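Local coordinates for protein xyloglucan-specific endo-beta-1,4-glucanase BoGH5A (Bacteroides ovatus, PDB 3ZMR) that hydrolyses internal beta-1,4-glucosidic linkages in the backbone of plant xyloglucans, with retention of configuration, to release xyloglucan oligosaccharides, at residues 187-190 with 191-195; 199-202 with 203-207; 308-312 with 313-317; 325-328 with 329-332; 407-410 with 411-415. All coordinates share one frame; numbering follows the deposited sequence.

Contact 1. Residues 187-190 with 191-195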
# COMPACT_ATOMS: atom_id res chain seq x y z
N TYR A 187 -16.93 2.23 15.74
CA TYR A 187 -15.47 2.32 15.52
C TYR A 187 -14.91 3.69 15.92
O TYR A 187 -13.91 4.17 15.34
CB TYR A 187 -15.10 2.03 14.07
CG TYR A 187 -15.74 0.79 13.53
CD1 TYR A 187 -15.46 -0.46 14.09
CD2 TYR A 187 -16.66 0.85 12.49
CE1 TYR A 187 -16.05 -1.61 13.58
CE2 TYR A 187 -17.26 -0.30 11.98
CZ TYR A 187 -16.95 -1.53 12.54
OH TYR A 187 -17.54 -2.69 12.05
N LYS A 188 -15.56 4.33 16.89
CA LYS A 188 -15.12 5.62 17.39
C LYS A 188 -13.89 5.46 18.27
O LYS A 188 -13.92 4.78 19.27
CB LYS A 188 -16.23 6.35 18.16
CG LYS A 188 -15.81 7.70 18.72
CD LYS A 188 -15.64 8.78 17.67
CE LYS A 188 -15.39 10.14 18.31
NZ LYS A 188 -15.38 11.23 17.30
N ILE A 189 -12.83 6.13 17.85
CA ILE A 189 -11.52 6.06 18.52
C ILE A 189 -11.42 7.07 19.65
O ILE A 189 -11.78 8.24 19.47
CB ILE A 189 -10.37 6.29 17.50
CG1 ILE A 189 -10.44 5.22 16.40
CG2 ILE A 189 -9.01 6.21 18.18
CD1 ILE A 189 -9.68 5.59 15.15
N LYS A 190 -10.94 6.61 20.81
CA LYS A 190 -10.69 7.50 21.94
C LYS A 190 -9.79 8.68 21.57
O LYS A 190 -8.69 8.50 21.01
CB LYS A 190 -10.01 6.75 23.10
CG LYS A 190 -10.93 5.75 23.79
CD LYS A 190 -10.24 4.90 24.88
CE LYS A 190 -11.25 3.95 25.52
NZ LYS A 190 -10.67 3.08 26.58
N SER A 191 -10.21 9.89 21.92
CA SER A 191 -9.43 11.09 21.62
C SER A 191 -8.06 11.03 22.30
O SER A 191 -7.05 11.50 21.75
CB SER A 191 -10.17 12.37 22.02
OG SER A 191 -10.41 12.41 23.42
N ALA A 192 -8.02 10.44 23.51
CA ALA A 192 -6.77 10.36 24.26
C ALA A 192 -5.71 9.50 23.54
O ALA A 192 -4.51 9.78 23.61
CB ALA A 192 -7.05 9.77 25.61
N TRP A 193 -6.16 8.48 22.83
CA TRP A 193 -5.25 7.66 22.03
C TRP A 193 -4.76 8.43 20.81
O TRP A 193 -3.56 8.48 20.48
CB TRP A 193 -5.94 6.39 21.56
CG TRP A 193 -5.07 5.52 20.73
CD1 TRP A 193 -5.24 5.21 19.42
CD2 TRP A 193 -3.86 4.84 21.14
NE1 TRP A 193 -4.23 4.39 18.98
CE2 TRP A 193 -3.38 4.12 20.01
CE3 TRP A 193 -3.15 4.73 22.34
CZ2 TRP A 193 -2.24 3.33 20.06
CZ3 TRP A 193 -2.02 3.94 22.40
CH2 TRP A 193 -1.57 3.26 21.27
N MET A 194 -5.69 9.09 20.12
CA MET A 194 -5.33 9.92 18.96
C MET A 194 -4.32 10.99 19.38
O MET A 194 -3.38 11.32 18.63
CB MET A 194 -6.57 10.60 18.37
CG MET A 194 -7.58 9.64 17.79
SD MET A 194 -6.89 8.60 16.48
CE MET A 194 -6.28 9.80 15.31
N ASP A 195 -4.49 11.54 20.58
CA ASP A 195 -3.55 12.54 21.07
C ASP A 195 -2.13 11.97 21.17
O ASP A 195 -1.15 12.66 20.91
CB ASP A 195 -3.93 13.04 22.48
CG ASP A 195 -5.23 13.85 22.53
OD1 ASP A 195 -5.74 14.30 21.49
OD2 ASP A 195 -5.71 14.06 23.68
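I189 presses its CG2 methyl against the first turn of the helix that follows it, where K190 is the N-cap and helix 191-206 of the (beta/alpha)8 barrel begins. The methyl meets M194 SD at 3.6 Å, the two side chains crossing at about a right angle, and it also comes 4.1 Å from W193 CD1, at the edge of the indole and near its plane. M194 has two conformers, and the sulfur contact belongs to one of them, whose chain is bent back at chi2 and chi3. I189 reaches both partners because CG2 stands anti to its own backbone N, with CG1 turned off beside that nitrogen.

The polar part of the join is the K190 carbonyl. K190 O takes a nearly straight bond (171°) from M194 N at 3.2 Å, with the donor in the carbonyl plane; a second, weak bond comes from W193 N at 3.1 Å, where the hydrogen is bent well off line. The aliphatic chain of K190 runs out extended, away from the helix.

Further out, the indole is fixed by W193 NE1, which bonds to A176 O, and by H179, whose ring meets it edge-to-face. Y177 lies against both I189 and M194. On the strand side, Y187 and K188 form a G1 beta bulge, and Q243 of helix 227-248 bonds to Y187 O and I189 N. One turn along, D195 N closes on S191 O at 2.8 Å, while D195 OD1 forms a salt bridge with R247 NH1.

Contact 2. Residues 199-202 with 203-207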
# COMPACT_ATOMS: atom_id res chain seq x y z
N ALA A 199 1.07 13.19 19.10
CA ALA A 199 2.26 13.74 19.76
C ALA A 199 3.56 13.13 19.16
O ALA A 199 4.57 13.80 18.98
CB ALA A 199 2.20 13.48 21.26
N ALA A 200 3.49 11.84 18.84
CA ALA A 200 4.65 11.16 18.24
C ALA A 200 4.90 11.65 16.81
O ALA A 200 6.03 11.90 16.41
CB ALA A 200 4.45 9.65 18.26
N VAL A 201 3.82 11.81 16.05
CA VAL A 201 3.93 12.35 14.70
C VAL A 201 4.55 13.76 14.72
O VAL A 201 5.47 14.06 13.97
CB VAL A 201 2.55 12.36 14.00
CG1 VAL A 201 2.60 13.21 12.73
CG2 VAL A 201 2.09 10.94 13.73
N LYS A 202 4.05 14.61 15.61
CA LYS A 202 4.58 15.96 15.75
C LYS A 202 6.09 15.95 16.11
O LYS A 202 6.92 16.69 15.53
CB LYS A 202 3.78 16.75 16.80
CG LYS A 202 4.16 18.21 16.90
CD LYS A 202 3.34 18.96 17.94
CE LYS A 202 3.63 20.46 17.86
NZ LYS A 202 5.08 20.80 17.99
N ALA A 203 6.47 15.09 17.06
CA ALA A 203 7.90 14.98 17.44
C ALA A 203 8.78 14.54 16.26
O ALA A 203 9.85 15.07 16.04
CB ALA A 203 8.04 14.00 18.60
N ALA A 204 8.27 13.60 15.46
CA ALA A 204 9.02 13.10 14.31
C ALA A 204 9.17 14.21 13.25
O ALA A 204 10.23 14.42 12.65
CB ALA A 204 8.35 11.88 13.72
N LEU A 205 8.07 14.90 12.98
CA LEU A 205 8.11 16.00 12.02
C LEU A 205 9.04 17.13 12.48
O LEU A 205 9.79 17.71 11.69
CB LEU A 205 6.70 16.54 11.80
CG LEU A 205 5.75 15.63 10.99
CD1 LEU A 205 4.33 16.16 11.11
CD2 LEU A 205 6.14 15.44 9.54
N ASP A 206 8.94 17.47 13.76
CA ASP A 206 9.79 18.53 14.32
C ASP A 206 11.30 18.20 14.26
O ASP A 206 12.14 19.08 14.18
CB ASP A 206 9.39 18.90 15.74
CG ASP A 206 8.00 19.59 15.83
OD1 ASP A 206 7.44 20.01 14.81
OD2 ASP A 206 7.49 19.71 16.96
N ALA A 207 11.62 16.90 14.29
CA ALA A 207 12.98 16.40 14.12
C ALA A 207 13.48 16.45 12.69
O ALA A 207 14.64 16.18 12.42
CB ALA A 207 13.10 14.99 14.68
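K202 NZ reaches one turn forward along helix 191-206 to D206 OD2, 2.8 Å away, in a salt bridge of the i to i+4 kind on the outer side of a barrel helix. The ammonium takes the syn lone pair of OD2, the one on the side of OD1. K202 gets there by running its chain extended as far as CE and then bending at the last torsion (chi4 -55°), which brings NZ back to OD2.

The same two residues are tied a second time through the backbone, since D206 N donates to K202 O, also at 2.8 Å. D206 CG lies anti to its own carbonyl carbon (chi1 -67°), and this lays the carboxylate back along the helix toward K202. The pair is at the surface, so solvent probably weakens the attraction between the charges.

A quarter-turn round, the buried side carries V201 and L205, which run alongside each other in the same direction, with V201 CG1 3.8 Å from L205 CD1. They face the barrel: V201 rests on I213 and L205 on V211, both in strand 210-214. A203 and A204 offer only methyl groups where F160 of the neighbouring helix 157-165 packs, and A200 touches F132. The small residues probably let the two helices come close.

Regular i to i+4 bonds run through the whole segment, among them A203 N to A199 O and A204 N to A200 O. L205 N donates to V201 O at 2.9 Å, and the same oxygen has L205 CG beside it at 3.4 Å.

Contact 3. Residues 308-312 with 313-317. With EDO (1,2-ethanediol), chain J.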
# COMPACT_ATOMS: atom_id res chain seq x y z
N ALA A 308 0.29 -3.38 -2.16
CA ALA A 308 0.11 -4.63 -2.90
C ALA A 308 -0.53 -5.69 -2.00
O ALA A 308 -0.50 -5.59 -0.77
CB ALA A 308 1.44 -5.12 -3.42
N TYR A 309 -1.13 -6.70 -2.63
CA TYR A 309 -1.72 -7.81 -1.91
C TYR A 309 -0.60 -8.48 -1.10
O TYR A 309 0.45 -8.80 -1.65
CB TYR A 309 -2.37 -8.80 -2.89
CG TYR A 309 -3.27 -9.81 -2.19
CD1 TYR A 309 -2.74 -10.96 -1.62
CD2 TYR A 309 -4.64 -9.60 -2.09
CE1 TYR A 309 -3.56 -11.87 -0.96
CE2 TYR A 309 -5.47 -10.52 -1.45
CZ TYR A 309 -4.92 -11.65 -0.88
OH TYR A 309 -5.77 -12.53 -0.26
N ASN A 310 -0.83 -8.68 0.21
CA ASN A 310 0.22 -9.28 1.08
C ASN A 310 1.49 -8.40 1.15
O ASN A 310 2.53 -8.87 1.59
CB ASN A 310 0.67 -10.68 0.56
CG ASN A 310 -0.23 -11.84 0.97
OD1 ASN A 310 -1.26 -11.70 1.64
ND2 ASN A 310 0.18 -13.01 0.55
N THR A 311 1.41 -7.16 0.66
CA THR A 311 2.61 -6.30 0.34
C THR A 311 3.67 -7.09 -0.49
O THR A 311 4.86 -6.81 -0.44
CB THR A 311 3.25 -5.62 1.55
OG1 THR A 311 3.67 -6.61 2.50
CG2 THR A 311 2.29 -4.65 2.18
N ASP A 312 3.21 -8.04 -1.30
CA ASP A 312 4.14 -8.92 -2.01
C ASP A 312 4.52 -8.34 -3.36
O ASP A 312 3.64 -7.95 -4.15
CB ASP A 312 3.50 -10.30 -2.21
CG ASP A 312 4.39 -11.25 -2.95
OD1 ASP A 312 5.36 -11.73 -2.33
OD2 ASP A 312 4.18 -11.49 -4.15
N VAL A 313 5.82 -8.32 -3.66
CA VAL A 313 6.31 -7.76 -4.91
C VAL A 313 5.72 -8.45 -6.13
O VAL A 313 5.21 -7.77 -7.04
CB VAL A 313 7.85 -7.74 -4.96
CG1 VAL A 313 8.33 -7.31 -6.36
CG2 VAL A 313 8.41 -6.81 -3.89
N ALA A 314 5.79 -9.77 -6.22
CA ALA A 314 5.31 -10.44 -7.43
C ALA A 314 3.80 -10.22 -7.60
O ALA A 314 3.32 -10.05 -8.72
CB ALA A 314 5.67 -11.93 -7.42
N LYS A 315 3.05 -10.23 -6.51
CA LYS A 315 1.61 -9.96 -6.57
C LYS A 315 1.30 -8.51 -6.97
O LYS A 315 0.24 -8.23 -7.56
CB LYS A 315 0.88 -10.37 -5.30
CG LYS A 315 0.84 -11.89 -5.08
CD LYS A 315 0.23 -12.26 -3.74
CE LYS A 315 0.15 -13.76 -3.55
NZ LYS A 315 1.48 -14.39 -3.46
N ALA A 316 2.18 -7.58 -6.61
CA ALA A 316 2.02 -6.19 -7.07
C ALA A 316 2.09 -6.15 -8.60
O ALA A 316 1.21 -5.61 -9.28
CB ALA A 316 3.10 -5.29 -6.47
N VAL A 317 3.16 -6.71 -9.13
CA VAL A 317 3.40 -6.71 -10.56
C VAL A 317 2.24 -7.37 -11.30
O VAL A 317 1.79 -6.88 -12.34
CB VAL A 317 4.73 -7.41 -10.89
CG1 VAL A 317 4.92 -7.60 -12.39
CG2 VAL A 317 5.91 -6.62 -10.33
C1 EDO J . 5.28 -10.63 1.10
O1 EDO J . 6.32 -11.07 0.19
C2 EDO J . 5.76 -9.47 1.99
O2 EDO J . 6.77 -9.94 2.90
O HOH W 1 -1.12 -6.69 -5.51
O HOH W 2 2.39 -13.40 -0.86
O HOH W 3 7.37 -11.52 -4.44
O HOH W 4 4.06 -14.05 -4.88
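The Y309 ring meets K315 obliquely, its CD1 3.9 Å from K315 CD, and Y278 packs against the same ring edge-to-face. The other flat group, the D312 carboxylate, serves different partners through its two oxygens. OD2 accepts from K315 N at 2.9 Å, on its anti side and 20° out of the carboxylate plane; OD1 takes a hydrogen bond from O1 of a bound 1,2-ethanediol, probably from the crystallisation liquor, at 2.8 Å and another from a water that also accepts from A314 N.

D312 is the N-cap of helix 313-319, with CG anti to the backbone N (chi1 179°) so that the carboxylate folds over the first turn. Its negative charge probably interacts favourably with the positive end of the helix dipole. D312 O accepts from A316 N at 2.9 Å. K315 NZ stays 4.0 Å from D312 OD2, and a water bonded to both bridges the gap. Replacing D312 by an alanine would probably leave K315 N without its capping acceptor and that water without one anchor.

T311, against the presumed proton donor E262, bonds through OG1 to N310 O at 2.7 Å. Deeper in, A308 CB sits tightly on A316 CB, 3.5 Å away.

Contact 4. Residues 325-328 with 329-332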
# COMPACT_ATOMS: atom_id res chain seq x y z
N ASP A 325 -8.20 8.63 -8.44
CA ASP A 325 -7.93 9.72 -7.51
C ASP A 325 -8.44 11.04 -8.14
O ASP A 325 -8.71 11.12 -9.34
CB ASP A 325 -6.40 9.75 -7.19
CG ASP A 325 -6.04 10.54 -5.92
OD1 ASP A 325 -6.93 11.14 -5.23
OD2 ASP A 325 -4.83 10.50 -5.56
N ILE A 326 -8.54 12.07 -7.30
CA ILE A 326 -9.06 13.40 -7.66
C ILE A 326 -7.92 14.38 -7.98
O ILE A 326 -8.16 15.46 -8.52
CB ILE A 326 -9.92 13.98 -6.51
CG1 ILE A 326 -10.72 15.23 -6.95
CG2 ILE A 326 -9.04 14.31 -5.27
CD1 ILE A 326 -11.79 14.93 -7.97
N VAL A 327 -6.67 13.98 -7.68
CA VAL A 327 -5.44 14.72 -8.00
C VAL A 327 -4.52 13.78 -8.74
O VAL A 327 -4.62 12.56 -8.60
CB VAL A 327 -4.73 15.28 -6.77
CG1 VAL A 327 -5.47 16.49 -6.22
CG2 VAL A 327 -4.50 14.19 -5.73
N GLN A 328 -3.65 14.37 -9.56
CA GLN A 328 -2.71 13.60 -10.37
C GLN A 328 -1.41 13.34 -9.58
O GLN A 328 -0.88 14.23 -8.90
CB GLN A 328 -2.36 14.30 -11.70
CG GLN A 328 -3.53 14.49 -12.65
CD GLN A 328 -3.12 14.92 -14.06
OE1 GLN A 328 -2.53 14.14 -14.81
NE2 GLN A 328 -3.47 16.14 -14.43
N ASN A 329 -0.95 12.08 -9.66
CA ASN A 329 0.42 11.71 -9.28
C ASN A 329 0.71 12.00 -7.78
O ASN A 329 1.77 12.60 -7.44
CB ASN A 329 1.46 12.40 -10.18
CG ASN A 329 1.25 12.10 -11.64
OD1 ASN A 329 1.23 13.02 -12.46
ND2 ASN A 329 1.09 10.86 -11.97
N ARG A 330 -0.23 11.59 -6.92
CA ARG A 330 -0.05 11.74 -5.47
C ARG A 330 -0.24 10.41 -4.73
O ARG A 330 -0.65 10.40 -3.54
CB ARG A 330 -0.95 12.83 -4.89
CG ARG A 330 -0.65 14.25 -5.36
CD ARG A 330 0.76 14.70 -5.00
NE ARG A 330 1.00 16.13 -5.25
CZ ARG A 330 1.28 16.66 -6.44
NH1 ARG A 330 1.38 15.88 -7.53
NH2 ARG A 330 1.48 17.97 -6.54
N ILE A 331 0.08 9.31 -5.41
CA ILE A 331 0.00 7.96 -4.85
C ILE A 331 1.32 7.20 -5.02
O ILE A 331 1.96 7.18 -6.08
CB ILE A 331 -1.16 7.14 -5.44
CG1 ILE A 331 -2.51 7.78 -5.04
CG2 ILE A 331 -1.11 5.69 -4.92
CD1 ILE A 331 -3.75 7.18 -5.61
N PHE A 332 1.73 6.58 -3.92
CA PHE A 332 2.84 5.60 -3.89
C PHE A 332 2.27 4.17 -3.79
O PHE A 332 1.23 3.97 -3.13
CB PHE A 332 3.66 5.72 -2.60
CG PHE A 332 4.58 6.91 -2.49
CD1 PHE A 332 4.10 8.20 -2.25
CD2 PHE A 332 5.96 6.71 -2.50
CE1 PHE A 332 4.99 9.27 -2.09
CE2 PHE A 332 6.84 7.76 -2.34
CZ PHE A 332 6.37 9.05 -2.13
O HOH W 5 -2.98 10.61 -7.49
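D325 lies alongside I331, the two side chains running antiparallel past each other, with D325 OD2 3.5 Å from I331 CD1. D325 CG stands opposite its backbone nitrogen (chi1 -161°), which carries the carboxylate inward across the turn. OD1 accepts from I326 N at 2.8 Å, well out of the carboxylate plane, and forms a salt bridge with R293 NE of helix 275-293.

OD2 is held by a water that fills the middle of the turn. That water donates to D325 OD2 at 2.7 Å and to V327 O at 2.8 Å, and accepts from R330 N at 3.0 Å, so one molecule links two acceptors and a donor. The positive phi at N329 (61°) turns the chain back so that R330 N faces the water.

Flanking the bend, V327 and R330 cross at about a right angle, V327 CG2 lying 3.9 Å from R330 CG. In one of its two conformers R330 curls back to make a weak bond from NH1 to N329 O. R293 also touches V327 and R330.

This is a loop built round a bound water, leading from helix 313-319 into strand 331-337, at the N-terminal end of a TIM-barrel strand, the end opposite the catalytic face.

Contact 5. Residues 407-410 with 411-415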
# COMPACT_ATOMS: atom_id res chain seq x y z
N GLU A 407 32.31 -18.71 15.56
CA GLU A 407 32.38 -18.43 14.14
C GLU A 407 30.98 -18.24 13.57
O GLU A 407 30.76 -17.37 12.69
CB GLU A 407 33.11 -19.58 13.38
CG GLU A 407 33.49 -19.20 11.96
CD GLU A 407 34.25 -20.26 11.20
OE1 GLU A 407 34.70 -21.26 11.81
OE2 GLU A 407 34.40 -20.09 9.97
N ALA A 408 30.03 -19.05 14.03
CA ALA A 408 28.65 -18.96 13.53
C ALA A 408 28.09 -17.56 13.81
O ALA A 408 27.41 -16.94 12.94
CB ALA A 408 27.75 -20.01 14.17
N LEU A 409 28.35 -17.01 14.99
CA LEU A 409 27.84 -15.66 15.30
C LEU A 409 28.53 -14.60 14.43
O LEU A 409 27.88 -13.70 13.86
CB LEU A 409 28.03 -15.32 16.79
CG LEU A 409 27.63 -13.91 17.20
CD1 LEU A 409 26.16 -13.61 16.97
CD2 LEU A 409 28.02 -13.63 18.63
N GLU A 410 29.84 -14.70 14.29
CA GLU A 410 30.59 -13.72 13.53
C GLU A 410 30.10 -13.71 12.07
O GLU A 410 29.90 -12.66 11.47
CB GLU A 410 32.11 -13.95 13.63
CG GLU A 410 32.93 -12.87 12.96
CD GLU A 410 32.77 -11.47 13.54
OE1 GLU A 410 32.37 -11.28 14.73
OE2 GLU A 410 33.03 -10.54 12.77
N ASN A 411 29.96 -14.89 11.49
CA ASN A 411 29.52 -15.04 10.10
C ASN A 411 28.08 -14.53 9.93
O ASN A 411 27.72 -13.99 8.89
CB ASN A 411 29.61 -16.51 9.68
CG ASN A 411 31.03 -17.00 9.52
OD1 ASN A 411 31.96 -16.20 9.45
ND2 ASN A 411 31.19 -18.31 9.46
N HIS A 412 27.27 -14.72 10.96
CA HIS A 412 25.88 -14.26 10.97
C HIS A 412 25.86 -12.73 10.98
O HIS A 412 25.10 -12.10 10.22
CB HIS A 412 25.11 -14.85 12.15
CG HIS A 412 23.76 -14.23 12.37
ND1 HIS A 412 22.73 -14.35 11.46
CD2 HIS A 412 23.27 -13.47 13.38
CE1 HIS A 412 21.67 -13.70 11.91
NE2 HIS A 412 21.97 -13.15 13.07
N LEU A 413 26.65 -12.12 11.86
CA LEU A 413 26.64 -10.66 11.98
C LEU A 413 27.06 -10.04 10.65
O LEU A 413 26.45 -9.07 10.18
CB LEU A 413 27.56 -10.19 13.10
CG LEU A 413 27.10 -10.54 14.52
CD1 LEU A 413 28.19 -10.18 15.50
CD2 LEU A 413 25.80 -9.83 14.87
N LYS A 414 28.10 -10.60 10.03
CA LYS A 414 28.59 -10.14 8.73
C LYS A 414 27.53 -10.32 7.66
O LYS A 414 27.28 -9.40 6.86
CB LYS A 414 29.88 -10.87 8.31
CG LYS A 414 30.39 -10.48 6.92
CD LYS A 414 31.69 -11.17 6.52
CE LYS A 414 32.39 -10.40 5.41
NZ LYS A 414 31.58 -10.38 4.16
N SER A 415 26.88 -11.47 7.65
CA SER A 415 25.86 -11.80 6.67
C SER A 415 24.72 -10.77 6.75
O SER A 415 24.20 -10.36 5.72
CB SER A 415 25.29 -13.19 6.96
OG SER A 415 26.19 -14.21 6.52
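Helix 406-429, the helical arm of the beta-alpha-beta unit between strands 391-396 and 433-436, brings E407 and N411 together one turn apart near its start. N411 ND2 lies 3.5 Å from E407 CG, so the amide rests on the aliphatic part of the glutamate; the two side chains cross obliquely, with carboxylate and amide planes 76° apart. N411 CG is placed beside its own backbone N (chi1 -71°), which tips the amide back over the preceding turn. N411 N itself donates to E407 O at 2.9 Å.

The carbonyl of N411 is gripped twice: S415 N at 2.9 Å and S415 OG at 2.8 Å reach N411 O from opposite faces of its plane. S415 OG also bonds to W356 N. Putting an alanine at N411 would probably strip the cover from E407 CG and open a gap beside Q355 and F360, which the asparagine side chain now touches.

On another side of the helix L409 and L413 pack obliquely, L409 CD1 4.0 Å from L413 CG, while L413 N closes on L409 O at 2.8 Å. The buried H412 ring is held by two bonds, ND1 to S354 O and NE2 to R401 N, consistent with a hydrogen on ND1. K414 NZ forms a salt bridge with D418 further along.

Helix 406-429 is thus one of the helices forming the outer layer of the (beta/alpha)8 barrel.

In the fold
All five contacts lie in the catalytic TIM barrel and follow one another along the chain. Contacts 1 and 2 share helix 191-206, the first at its start and the second further along, their centres about 18 Å apart. Contacts 3 and 4 lie at the two ends of a later helix-to-strand step, from helix 313-319 into strand 331-337. Their centres are about 20 Å apart. Contact 5 stands apart on helix 406-429, across the chain's centre from contact 4. Between the centres of contacts 4 and 5 it is about 44 Å. Contact 3 is close to the active site, beside E262, and the W193 side chain of contact 1 is about 10 Å from that of the substrate-binding H216; contacts 2, 4 and 5 belong to the surrounding scaffold.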